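Local structure of putative sugar ABC transporter (Yersinia enterocolitica subsp. enterocolitica 8081, 5ULB) at residues 58-61 / 62-65; 187-190 / 191-195; 221-224 / 225-229; 252-255 / 256-259; 295-298 / 299-303. The protein probably binds 5-methylthioribose or similar pentoses in the periplasm and delivers them to an ABC importer. All coordinates share one frame; numbering follows the deposited sequence. Where two conformers were deposited one is given.

All five contacts are local, between neighbours along the chain at helix starts, helix bodies, helix ends and one strand. Contact 1 opens helix 61-73 at the surface, with a carboxylate taking a backbone N-H. Contacts 2 and 3 are partly buried, on helices 186-200 and 214-226, which pack through small side chains (Val194 against Ala223) while carrying salt bridges elsewhere. Contact 4 is the buried one, an indole-hydroxyl bond on strand 254-259, and its turn at Ser252 and Pro253 packs against Tyr221 and Leu224 of contact 3. Contact 5 is at the surface, where helix 295-299 ends on an amide-carbonyl bond; its Gln295 bonds backbone oxygens of contact 4.

Contact 1 (58-61 / 62-65)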
loop_
_atom_site.group_PDB
_atom_site.type_symbol
_atom_site.label_atom_id
_atom_site.label_comp_id
_atom_site.label_asym_id
_atom_site.label_seq_id
_atom_site.Cartn_x
_atom_site.Cartn_y
_atom_site.Cartn_z
ATOM N N ASN A 58 -4.905 14.040 0.487
ATOM C CA ASN A 58 -6.119 13.609 1.256
ATOM C C ASN A 58 -7.184 12.971 0.332
ATOM O O ASN A 58 -8.375 12.854 0.728
ATOM C CB ASN A 58 -6.822 14.616 2.179
ATOM C CG ASN A 58 -6.347 14.551 3.673
ATOM O OD1 ASN A 58 -6.539 13.603 4.555
ATOM N ND2 ASN A 58 -5.774 15.658 3.974
ATOM N N GLY A 59 -6.765 12.449 -0.809
ATOM C CA GLY A 59 -7.746 11.865 -1.736
ATOM C C GLY A 59 -8.415 12.831 -2.675
ATOM O O GLY A 59 -9.237 12.408 -3.483
ATOM N N ASP A 60 -8.001 14.125 -2.664
ATOM C CA ASP A 60 -8.587 15.144 -3.519
ATOM C C ASP A 60 -7.749 15.186 -4.761
ATOM O O ASP A 60 -6.595 15.620 -4.766
ATOM C CB ASP A 60 -8.616 16.472 -2.754
ATOM C CG ASP A 60 -9.049 17.658 -3.520
ATOM O OD1 ASP A 60 -8.925 17.720 -4.707
ATOM O OD2 ASP A 60 -9.595 18.623 -2.869
ATOM N N ASP A 61 -8.358 14.745 -5.879
ATOM C CA ASP A 61 -7.608 14.634 -7.087
ATOM C C ASP A 61 -7.104 15.970 -7.633
ATOM O O ASP A 61 -6.060 16.035 -8.334
ATOM C CB ASP A 61 -8.421 13.929 -8.143
ATOM C CG ASP A 61 -8.725 12.444 -7.790
ATOM O OD1 ASP A 61 -7.854 11.591 -7.933
ATOM O OD2 ASP A 61 -9.860 12.250 -7.254
ATOM N N ALA A 62 -7.857 17.053 -7.390
ATOM C CA ALA A 62 -7.408 18.384 -7.779
ATOM C C ALA A 62 -6.171 18.802 -7.072
ATOM O O ALA A 62 -5.215 19.330 -7.714
ATOM C CB ALA A 62 -8.471 19.388 -7.610
ATOM N N ARG A 63 -6.129 18.535 -5.788
ATOM C CA ARG A 63 -4.952 18.887 -4.959
ATOM C C ARG A 63 -3.780 17.993 -5.391
ATOM O O ARG A 63 -2.627 18.474 -5.495
ATOM C CB ARG A 63 -5.263 18.719 -3.501
ATOM C CG ARG A 63 -6.335 19.728 -3.013
ATOM C CD ARG A 63 -6.660 19.763 -1.526
ATOM N NE ARG A 63 -5.577 20.423 -0.811
ATOM C CZ ARG A 63 -4.621 19.810 -0.159
ATOM N NH1 ARG A 63 -3.695 20.591 0.428
ATOM N NH2 ARG A 63 -4.589 18.473 -0.088
ATOM N N PHE A 64 -4.011 16.707 -5.715
ATOM C CA PHE A 64 -2.992 15.801 -6.229
ATOM C C PHE A 64 -2.340 16.396 -7.475
ATOM O O PHE A 64 -1.107 16.535 -7.571
ATOM C CB PHE A 64 -3.604 14.464 -6.535
ATOM C CG PHE A 64 -2.575 13.443 -7.038
ATOM C CD1 PHE A 64 -1.831 12.713 -6.120
ATOM C CD2 PHE A 64 -2.407 13.214 -8.341
ATOM C CE1 PHE A 64 -0.972 11.769 -6.585
ATOM C CE2 PHE A 64 -1.495 12.281 -8.803
ATOM C CZ PHE A 64 -0.780 11.600 -7.931
ATOM N N GLN A 65 -3.158 16.769 -8.474
ATOM C CA GLN A 65 -2.684 17.383 -9.642
ATOM C C GLN A 65 -1.902 18.667 -9.455
ATOM O O GLN A 65 -0.825 18.852 -10.083
ATOM C CB GLN A 65 -3.787 17.559 -10.684
ATOM C CG GLN A 65 -4.441 16.263 -11.187
ATOM C CD GLN A 65 -5.621 16.536 -11.988
ATOM O OE1 GLN A 65 -5.565 16.845 -13.201
ATOM N NE2 GLN A 65 -6.791 16.397 -11.326
#
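Asp60 is the N-cap of helix 61-73, which follows strand 51-56 in the alpha/beta lobe of this periplasmic binding protein, and its side chain meets Arg63 one turn on. From the backbone outward, CB of Asp60 lies 4.0 Å from CG of Arg63. CG of Asp60 is set anti to its own amide nitrogen (chi1 174°), a torsion that brings the carboxylate forward over the first turn. OD1 then takes the N-H of Arg63 at 3.1 Å, approached from above the carboxylate plane. OD2 rests on the aliphatic part of the arginine, 3.4 Å from CD of Arg63. Aspartate suits this place because its short chain can reach an amide that has no carbonyl a turn earlier to serve it, and its negative charge probably interacts well with the positive end of the helix dipole. The two side chains cross at about a right angle, and the charged groups do not touch: OD2 of Asp60 and NE of Arg63 are 4.9 Å apart.

OD1 of Asp61 bonds Tyr88 OH and Asn27 ND2, outside the two segments, while the buried ring of Phe64 packs on Asn27 and Ser57. The helix proper begins with Phe64 N donating to Asp60 O at 3.0 Å. In the next step one carbonyl is gripped twice by a single residue: Asp61 O receives Gln65 N at 3.0 Å and Gln65 NE2 at 3.1 Å, from opposite faces of its plane.

Contact 2 (187-190 / 191-195)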
loop_
_atom_site.group_PDB
_atom_site.type_symbol
_atom_site.label_atom_id
_atom_site.label_comp_id
_atom_site.label_asym_id
_atom_site.label_seq_id
_atom_site.Cartn_x
_atom_site.Cartn_y
_atom_site.Cartn_z
ATOM N N GLN A 187 -10.850 5.509 9.675
ATOM C CA GLN A 187 -11.230 4.612 10.764
ATOM C C GLN A 187 -12.576 4.927 11.393
ATOM O O GLN A 187 -13.414 4.080 11.585
ATOM C CB GLN A 187 -10.140 4.559 11.768
ATOM C CG GLN A 187 -8.830 4.050 11.155
ATOM C CD GLN A 187 -7.734 4.089 12.268
ATOM O OE1 GLN A 187 -7.839 3.409 13.372
ATOM N NE2 GLN A 187 -6.620 4.782 11.949
ATOM N N GLY A 188 -12.754 6.234 11.771
ATOM C CA GLY A 188 -13.986 6.599 12.388
ATOM C C GLY A 188 -15.174 6.560 11.544
ATOM O O GLY A 188 -16.238 6.121 11.940
ATOM N N ASP A 189 -14.972 7.002 10.312
ATOM C CA ASP A 189 -16.073 6.971 9.347
ATOM C C ASP A 189 -16.511 5.543 9.092
ATOM O O ASP A 189 -17.678 5.254 9.095
ATOM C CB ASP A 189 -15.593 7.581 8.032
ATOM C CG ASP A 189 -16.666 7.584 6.918
ATOM O OD1 ASP A 189 -17.824 8.057 7.169
ATOM O OD2 ASP A 189 -16.315 7.195 5.720
ATOM N N THR A 190 -15.507 4.647 8.921
ATOM C CA THR A 190 -15.854 3.228 8.681
ATOM C C THR A 190 -16.562 2.679 9.874
ATOM O O THR A 190 -17.506 1.896 9.730
ATOM C CB THR A 190 -14.613 2.455 8.194
ATOM O OG1 THR A 190 -14.002 3.105 7.098
ATOM C CG2 THR A 190 -15.002 1.048 7.828
ATOM N N ALA A 191 -16.037 2.970 11.076
ATOM C CA ALA A 191 -16.655 2.434 12.265
ATOM C C ALA A 191 -18.134 2.854 12.387
ATOM O O ALA A 191 -19.018 2.065 12.742
ATOM C CB ALA A 191 -15.936 2.860 13.543
ATOM N N ASN A 192 -18.383 4.112 12.056
ATOM C CA ASN A 192 -19.797 4.571 12.107
ATOM C C ASN A 192 -20.705 3.908 11.094
ATOM O O ASN A 192 -21.824 3.484 11.389
ATOM C CB ASN A 192 -19.860 6.084 11.907
ATOM C CG ASN A 192 -19.238 6.816 13.095
ATOM O OD1 ASN A 192 -19.248 6.345 14.234
ATOM N ND2 ASN A 192 -18.705 8.046 12.781
ATOM N N LYS A 193 -20.161 3.752 9.891
ATOM C CA LYS A 193 -20.891 3.114 8.825
ATOM C C LYS A 193 -21.133 1.626 9.104
ATOM O O LYS A 193 -22.237 1.114 8.892
ATOM C CB LYS A 193 -20.221 3.294 7.469
ATOM C CG LYS A 193 -20.358 4.701 6.974
ATOM C CD LYS A 193 -19.493 4.930 5.774
ATOM C CE LYS A 193 -19.715 6.300 5.284
ATOM N NZ LYS A 193 -18.787 6.693 4.119
ATOM N N VAL A 194 -20.119 0.927 9.635
ATOM C CA VAL A 194 -20.298 -0.454 9.993
ATOM C C VAL A 194 -21.275 -0.582 11.130
ATOM O O VAL A 194 -22.101 -1.515 11.153
ATOM C CB VAL A 194 -18.933 -1.133 10.254
ATOM C CG1 VAL A 194 -19.149 -2.498 10.885
ATOM C CG2 VAL A 194 -18.065 -1.219 9.001
ATOM N N GLY A 195 -21.248 0.361 12.107
ATOM C CA GLY A 195 -22.242 0.286 13.185
ATOM C C GLY A 195 -23.668 0.283 12.665
ATOM O O GLY A 195 -24.524 -0.463 13.181
HETATM O O HOH W 1 -18.735 9.008 9.790
#
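Lys193 reaches back one turn of helix 186-200 to Asp189, and its NZ forms a salt bridge with OD2 at 3.0 Å. The ammonium comes in on the syn side of that oxygen, 19° out of the carboxylate plane. A fully extended lysine chain is what spans the distance, with CE passing 3.2 Å from OD1 of Asp189 on the way. The aspartate does its share with CG anti to the amide nitrogen (chi1 179°), leaning the carboxylate toward the later turn. Lys193 was modelled in two conformers, so the bridge belongs to the one given and is probably not permanent.

The other oxygen of the carboxylate is occupied by water: OD1 of Asp189 accepts from it at 2.9 Å, and the same water accepts from ND2 of Asn192 at 3.1 Å. Acid, base and amide therefore form one polar group along this side of the helix. Regular backbone bonds run beneath it, for example Lys193 N to Asp189 O at 3.0 Å.

On the side toward helix 214-226 the contacts are made by methyl groups. CG2 of Thr190 meets CG2 of Val194 at 4.0 Å, and the valine methyl also lies 3.2 Å from the carbonyl O of Thr190. The threonine hydroxyl is satisfied by Val186 O, which helps a polar residue to be buried. Ala191 and Val194 touch helix 214-226, and Val194 also touches Ile179 of strand 173-179. The chemistry is that of an amphipathic helix: the ion pair and its bridging water lie on the more open side, where the pair is probably of modest strength, and short hydrocarbon groups on the other allow close helix packing.

Contact 3 (221-224 / 225-229); sequences YKAL and QENGR
Tyr221 to Glu226 follow regular helical geometry, with Gln225 N bonding Tyr221 O, and the helix then breaks at Gly228, whose positive phi of 66° glycine adopts readily. Two backbone bonds fold the chain back: Arg229 N donates to Leu224 O at 2.9 Å and Gly228 N to Gln225 O at 3.2 Å.

Asn227, just before the glycine, binds one carbonyl twice. Its ND2 donates to Ala223 O at 2.8 Å while its backbone N reaches the same oxygen from the opposite face. Asparagine suits the place, since its short amide can bend back to a carbonyl near the end of the helix.

Farther up, Gln225 lies alongside Tyr221, the amide turned 64° from the ring. A bend at chi2 (-69°) directs NE2 to the phenol, giving a bond of 2.9 Å to OH of Tyr221, while CG of Gln225 packs 3.6 Å from ring atom CE1 of Tyr221. Both groups have second partners, OH bonding Glu249 and NE2 bonding Ala250 O, so the pair ties the helix to the chain after helix 241-248. On the exposed side NZ of Lys222 meets OE2 of Glu226 at 2.8 Å, on the syn side, a salt bridge suited to opposite charges four residues apart.

The apolar counterpart of the bonds at the turn is Leu224, whose CD2 meets CB of Arg229 at 4.0 Å. NE of Arg229 makes a salt bridge with Glu231, and its NH1 and NH2 bond the carbonyls of Leu198 and Tyr201. This is a Schellman motif with its hydrophobic contact, closing helix 214-226 of a beta-alpha-beta unit before strand 233-237.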
loop_
_atom_site.group_PDB
_atom_site.type_symbol
_atom_site.label_atom_id
_atom_site.label_comp_id
_atom_site.label_asym_id
_atom_site.label_seq_id
_atom_site.Cartn_x
_atom_site.Cartn_y
_atom_site.Cartn_z
ATOM N N TYR A 221 -13.173 -3.180 12.884
ATOM C CA TYR A 221 -12.761 -3.802 14.134
ATOM C C TYR A 221 -13.323 -3.061 15.368
ATOM O O TYR A 221 -13.903 -3.621 16.274
ATOM C CB TYR A 221 -11.246 -3.908 14.221
ATOM C CG TYR A 221 -10.755 -4.563 15.474
ATOM C CD1 TYR A 221 -10.588 -3.821 16.678
ATOM C CD2 TYR A 221 -10.508 -5.910 15.551
ATOM C CE1 TYR A 221 -10.234 -4.390 17.850
ATOM C CE2 TYR A 221 -10.073 -6.480 16.738
ATOM C CZ TYR A 221 -9.959 -5.727 17.903
ATOM O OH TYR A 221 -9.605 -6.339 19.025
ATOM N N LYS A 222 -13.120 -1.717 15.313
ATOM C CA LYS A 222 -13.700 -0.891 16.429
ATOM C C LYS A 222 -15.176 -1.061 16.507
ATOM O O LYS A 222 -15.714 -1.219 17.612
ATOM C CB LYS A 222 -13.322 0.556 16.156
ATOM C CG LYS A 222 -13.807 1.551 17.240
ATOM C CD LYS A 222 -13.422 3.047 16.806
ATOM C CE LYS A 222 -14.211 4.143 17.573
ATOM N NZ LYS A 222 -13.493 4.085 18.782
ATOM N N ALA A 223 -15.878 -1.044 15.386
ATOM C CA ALA A 223 -17.304 -1.216 15.441
ATOM C C ALA A 223 -17.669 -2.593 16.006
ATOM O O ALA A 223 -18.639 -2.711 16.796
ATOM C CB ALA A 223 -17.944 -1.073 14.070
ATOM N N LEU A 224 -16.958 -3.626 15.612
ATOM C CA LEU A 224 -17.308 -4.977 16.163
ATOM C C LEU A 224 -17.136 -5.024 17.660
ATOM O O LEU A 224 -17.940 -5.587 18.406
ATOM C CB LEU A 224 -16.470 -6.105 15.493
ATOM C CG LEU A 224 -16.668 -6.270 13.974
ATOM C CD1 LEU A 224 -15.885 -7.472 13.503
ATOM C CD2 LEU A 224 -18.109 -6.444 13.613
ATOM N N GLN A 225 -16.028 -4.473 18.153
ATOM C CA GLN A 225 -15.794 -4.479 19.607
ATOM C C GLN A 225 -16.848 -3.684 20.318
ATOM O O GLN A 225 -17.449 -4.135 21.278
ATOM C CB GLN A 225 -14.418 -3.957 19.902
ATOM C CG GLN A 225 -13.284 -4.994 19.629
ATOM C CD GLN A 225 -13.193 -6.233 20.556
ATOM O OE1 GLN A 225 -14.020 -6.416 21.424
ATOM N NE2 GLN A 225 -12.104 -7.010 20.420
ATOM N N GLU A 226 -17.083 -2.432 19.858
ATOM C CA GLU A 226 -17.948 -1.514 20.617
ATOM C C GLU A 226 -19.398 -1.935 20.581
ATOM O O GLU A 226 -20.148 -1.611 21.484
ATOM C CB GLU A 226 -17.764 -0.088 20.116
ATOM C CG GLU A 226 -16.463 0.430 20.480
ATOM C CD GLU A 226 -16.156 1.852 20.140
ATOM O OE1 GLU A 226 -17.009 2.473 19.511
ATOM O OE2 GLU A 226 -14.975 2.342 20.434
ATOM N N ASN A 227 -19.828 -2.604 19.482
ATOM C CA ASN A 227 -21.181 -3.068 19.338
ATOM C C ASN A 227 -21.402 -4.521 19.830
ATOM O O ASN A 227 -22.486 -5.076 19.670
ATOM C CB ASN A 227 -21.677 -2.950 17.904
ATOM C CG ASN A 227 -21.847 -1.499 17.427
ATOM O OD1 ASN A 227 -22.875 -0.904 17.784
ATOM N ND2 ASN A 227 -20.867 -0.935 16.766
ATOM N N GLY A 228 -20.364 -5.154 20.360
ATOM C CA GLY A 228 -20.529 -6.566 20.844
ATOM C C GLY A 228 -20.820 -7.548 19.744
ATOM O O GLY A 228 -21.611 -8.481 19.916
ATOM N N ARG A 229 -20.167 -7.374 18.602
ATOM C CA ARG A 229 -20.377 -8.197 17.404
ATOM C C ARG A 229 -19.122 -8.950 16.967
ATOM O O ARG A 229 -18.944 -9.157 15.762
ATOM C CB ARG A 229 -20.973 -7.392 16.289
ATOM C CG ARG A 229 -22.373 -6.865 16.624
ATOM C CD ARG A 229 -23.436 -7.935 16.735
ATOM N NE ARG A 229 -23.651 -8.643 15.454
ATOM C CZ ARG A 229 -24.421 -8.198 14.463
ATOM N NH1 ARG A 229 -25.021 -7.044 14.532
ATOM N NH2 ARG A 229 -24.552 -8.888 13.315
#

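Contact 4 (252-255 / 256-259)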
loop_
_atom_site.group_PDB
_atom_site.type_symbol
_atom_site.label_atom_id
_atom_site.label_comp_id
_atom_site.label_asym_id
_atom_site.label_seq_id
_atom_site.Cartn_x
_atom_site.Cartn_y
_atom_site.Cartn_z
ATOM N N SER A 252 -10.495 -10.690 19.839
ATOM C CA SER A 252 -10.253 -10.225 18.554
ATOM C C SER A 252 -10.707 -11.121 17.370
ATOM O O SER A 252 -10.313 -12.244 17.246
ATOM C CB SER A 252 -8.744 -9.962 18.332
ATOM O OG SER A 252 -8.567 -9.526 16.952
ATOM N N PRO A 253 -11.552 -10.554 16.510
ATOM C CA PRO A 253 -12.054 -11.232 15.312
ATOM C C PRO A 253 -11.132 -11.076 14.092
ATOM O O PRO A 253 -11.503 -11.493 13.021
ATOM C CB PRO A 253 -13.356 -10.540 15.042
ATOM C CG PRO A 253 -13.226 -9.244 15.548
ATOM C CD PRO A 253 -12.306 -9.314 16.696
ATOM N N TRP A 254 -9.946 -10.490 14.240
ATOM C CA TRP A 254 -9.095 -10.168 13.072
ATOM C C TRP A 254 -8.235 -11.398 12.725
ATOM O O TRP A 254 -7.205 -11.629 13.333
ATOM C CB TRP A 254 -8.213 -8.946 13.395
ATOM C CG TRP A 254 -7.490 -8.355 12.196
ATOM C CD1 TRP A 254 -6.843 -8.996 11.148
ATOM C CD2 TRP A 254 -7.371 -6.977 11.854
ATOM N NE1 TRP A 254 -6.342 -8.107 10.285
ATOM C CE2 TRP A 254 -6.645 -6.860 10.674
ATOM C CE3 TRP A 254 -7.800 -5.782 12.488
ATOM C CZ2 TRP A 254 -6.352 -5.628 10.080
ATOM C CZ3 TRP A 254 -7.564 -4.593 11.881
ATOM C CH2 TRP A 254 -6.844 -4.542 10.724
ATOM N N LYS A 255 -8.700 -12.189 11.758
ATOM C CA LYS A 255 -8.151 -13.504 11.487
ATOM C C LYS A 255 -6.908 -13.535 10.599
ATOM O O LYS A 255 -6.061 -14.408 10.803
ATOM C CB LYS A 255 -9.224 -14.386 10.830
ATOM C CG LYS A 255 -10.416 -14.648 11.555
ATOM C CD LYS A 255 -10.180 -14.926 12.998
ATOM C CE LYS A 255 -9.952 -16.315 13.120
ATOM N NZ LYS A 255 -11.247 -16.773 13.810
ATOM N N VAL A 256 -6.812 -12.614 9.656
ATOM C CA VAL A 256 -5.707 -12.667 8.697
ATOM C C VAL A 256 -5.515 -11.281 8.136
ATOM O O VAL A 256 -6.479 -10.538 7.929
ATOM C CB VAL A 256 -5.897 -13.643 7.633
ATOM C CG1 VAL A 256 -6.971 -13.304 6.614
ATOM C CG2 VAL A 256 -4.639 -13.975 6.811
ATOM N N SER A 257 -4.240 -10.986 7.813
ATOM C CA SER A 257 -3.874 -9.837 6.996
ATOM C C SER A 257 -2.962 -10.411 5.906
ATOM O O SER A 257 -1.979 -11.104 6.219
ATOM C CB SER A 257 -3.081 -8.775 7.728
ATOM O OG SER A 257 -3.963 -7.890 8.457
ATOM N N VAL A 258 -3.192 -10.033 4.665
ATOM C CA VAL A 258 -2.347 -10.404 3.539
ATOM C C VAL A 258 -1.696 -9.082 3.064
ATOM O O VAL A 258 -2.469 -8.164 2.756
ATOM C CB VAL A 258 -3.142 -11.109 2.436
ATOM C CG1 VAL A 258 -2.179 -11.540 1.358
ATOM C CG2 VAL A 258 -3.865 -12.314 2.997
ATOM N N ALA A 259 -0.364 -9.055 3.064
ATOM C CA ALA A 259 0.249 -7.703 2.983
ATOM C C ALA A 259 1.661 -7.711 2.444
ATOM O O ALA A 259 2.361 -8.710 2.521
ATOM C CB ALA A 259 0.267 -7.105 4.389
#
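Trp254 and Ser257 belong to an extended strand kinked at Lys255, whose helical psi brings the two onto one face while the consecutive Lys255 and Val256 share the other, a pattern consistent with a classic beta bulge.

On the shared face the indole reaches along the strand. The chi1 of Trp254 (-169°) sets its CG opposite the amide nitrogen, and NE1 donates to OG of Ser257 at 3.0 Å. The hydroxyl sits at the ring edge, tilted from the indole plane, and the bond is bent, with an N-H...O angle of 142°. The serine oxygen lies 3.7 Å from CZ2 of Trp254 as well, close against the ring margin. Serine suits this buried position because it can accept from the indole and also bond Asp238 O, the carbonyl of a residue in the sugar pocket. The large flat indole in turn packs against helix 241-248, touching Leu246 and Met247.

Across the strand, the beta-branched Val256 is buried and touches Tyr235 of the neighbouring strand 233-237. Its own N is buried without a partner in the model, a likely cost of the kink.

Before the strand, Ser252 and Pro253 form the entry turn: Trp254 N donates to OG of Ser252 at 3.2 Å, and this hydroxyl also bonds Leu246 O. The feature is an ST turn, and it leads from helix 241-248 into strand 254-259, completing a beta-alpha-beta unit in the Rossmann-like lobe of a periplasmic binding protein.

Contact 5 (295-298 / 299-303)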
loop_
_atom_site.group_PDB
_atom_site.type_symbol
_atom_site.label_atom_id
_atom_site.label_comp_id
_atom_site.label_asym_id
_atom_site.label_seq_id
_atom_site.Cartn_x
_atom_site.Cartn_y
_atom_site.Cartn_z
ATOM N N GLN A 295 -3.576 -14.680 12.400
ATOM C CA GLN A 295 -3.738 -14.236 13.775
ATOM C C GLN A 295 -3.041 -15.133 14.764
ATOM O O GLN A 295 -2.411 -14.671 15.707
ATOM C CB GLN A 295 -5.216 -14.183 14.099
ATOM C CG GLN A 295 -5.580 -13.807 15.507
ATOM C CD GLN A 295 -7.038 -13.683 15.738
ATOM O OE1 GLN A 295 -7.815 -14.524 15.266
ATOM N NE2 GLN A 295 -7.467 -12.633 16.496
ATOM N N ALA A 296 -3.116 -16.442 14.549
ATOM C CA ALA A 296 -2.555 -17.361 15.585
ATOM C C ALA A 296 -1.034 -17.134 15.758
ATOM O O ALA A 296 -0.507 -17.305 16.880
ATOM C CB ALA A 296 -2.827 -18.755 15.255
ATOM N N LEU A 297 -0.356 -16.801 14.662
ATOM C CA LEU A 297 1.065 -16.478 14.762
ATOM C C LEU A 297 1.354 -15.344 15.759
ATOM O O LEU A 297 2.298 -15.433 16.576
ATOM C CB LEU A 297 1.630 -16.227 13.332
ATOM C CG LEU A 297 3.098 -15.939 13.245
ATOM C CD1 LEU A 297 3.892 -17.165 13.599
ATOM C CD2 LEU A 297 3.470 -15.439 11.852
ATOM N N LEU A 298 0.616 -14.284 15.592
ATOM C CA LEU A 298 0.749 -13.151 16.450
ATOM C C LEU A 298 0.364 -13.424 17.881
ATOM O O LEU A 298 1.071 -13.001 18.818
ATOM C CB LEU A 298 0.027 -11.934 15.849
ATOM C CG LEU A 298 0.839 -11.011 15.011
ATOM C CD1 LEU A 298 2.006 -10.337 15.791
ATOM C CD2 LEU A 298 1.353 -11.783 13.881
ATOM N N VAL A 299 -0.728 -14.144 18.082
ATOM C CA VAL A 299 -1.189 -14.490 19.449
ATOM C C VAL A 299 -0.161 -15.307 20.205
ATOM O O VAL A 299 -0.000 -15.157 21.445
ATOM C CB VAL A 299 -2.554 -15.203 19.397
ATOM C CG1 VAL A 299 -3.049 -15.793 20.760
ATOM C CG2 VAL A 299 -3.580 -14.121 18.903
ATOM N N SER A 300 0.623 -16.130 19.445
ATOM C CA SER A 300 1.724 -16.968 20.022
ATOM C C SER A 300 2.970 -16.217 20.527
ATOM O O SER A 300 3.786 -16.775 21.234
ATOM C CB SER A 300 2.252 -17.953 19.007
ATOM O OG SER A 300 1.290 -18.908 18.666
ATOM N N GLN A 301 3.090 -14.933 20.173
ATOM C CA GLN A 301 4.309 -14.218 20.562
ATOM C C GLN A 301 4.182 -13.825 22.025
ATOM O O GLN A 301 3.073 -13.590 22.492
ATOM C CB GLN A 301 4.437 -12.980 19.661
ATOM C CG GLN A 301 4.530 -13.329 18.164
ATOM C CD GLN A 301 5.567 -14.378 17.847
ATOM O OE1 GLN A 301 6.702 -14.230 18.295
ATOM N NE2 GLN A 301 5.144 -15.477 17.172
ATOM N N PRO A 302 5.292 -13.607 22.687
ATOM C CA PRO A 302 5.271 -13.228 24.120
ATOM C C PRO A 302 4.983 -11.755 24.443
ATOM O O PRO A 302 4.829 -11.349 25.597
ATOM C CB PRO A 302 6.682 -13.603 24.540
ATOM C CG PRO A 302 7.573 -13.380 23.335
ATOM C CD PRO A 302 6.677 -13.795 22.150
ATOM N N GLY A 303 4.988 -10.913 23.449
ATOM C CA GLY A 303 4.561 -9.549 23.663
ATOM C C GLY A 303 4.303 -8.923 22.315
ATOM O O GLY A 303 4.341 -9.609 21.239
#
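Leu297 and Gln301 meet at the surface where the short helix 295-299 runs into a loop, a side-chain-to-backbone contact at a helix end. The glutamine folds back through a bend at chi2 (-50°), so that NE2 donates to Leu297 O at 2.9 Å. The bond is nearly straight, and the carbonyl oxygen lies in the amide plane of the glutamine. In this way the side-chain NE2 of Gln301 stands in for its own backbone N-H, which would have served Leu297 O had the helix gone on. Glutamine is long and flexible enough for such a bend. CD1 of Leu297 lies beside the same amide, 4.1 Å from NE2 of Gln301.

The backbone shows the change of step. Val299 N bonds Gln295 O at 3.0 Å and Ser300 N bonds Ala296 O at 3.0 Å, both four residues apart. Gln301 N, however, donates to Leu298 O at 3.1 Å and from above the carbonyl plane, a three-residue step in place of the four-residue one. A methyl of Val299 covers the preceding turn, with CG2 packed 4.0 Å from CG of Gln295, the two chains lying side by side.

Arg248 NH1 bonds both Leu298 O and Gln301 O, where a positive group would probably be favoured by the partial negative charge of a helix C-terminus. Leu298 is buried against Leu244 and Met247 of helix 241-248, and Leu297 touches Ile313 and Ile314 of a loop. At the other end, NE2 of Gln295 bonds Met247 O and Ser252 O, so the short helix sits between strand 285-294, which runs into it, and the helix 241-248 to strand 254-259 connection.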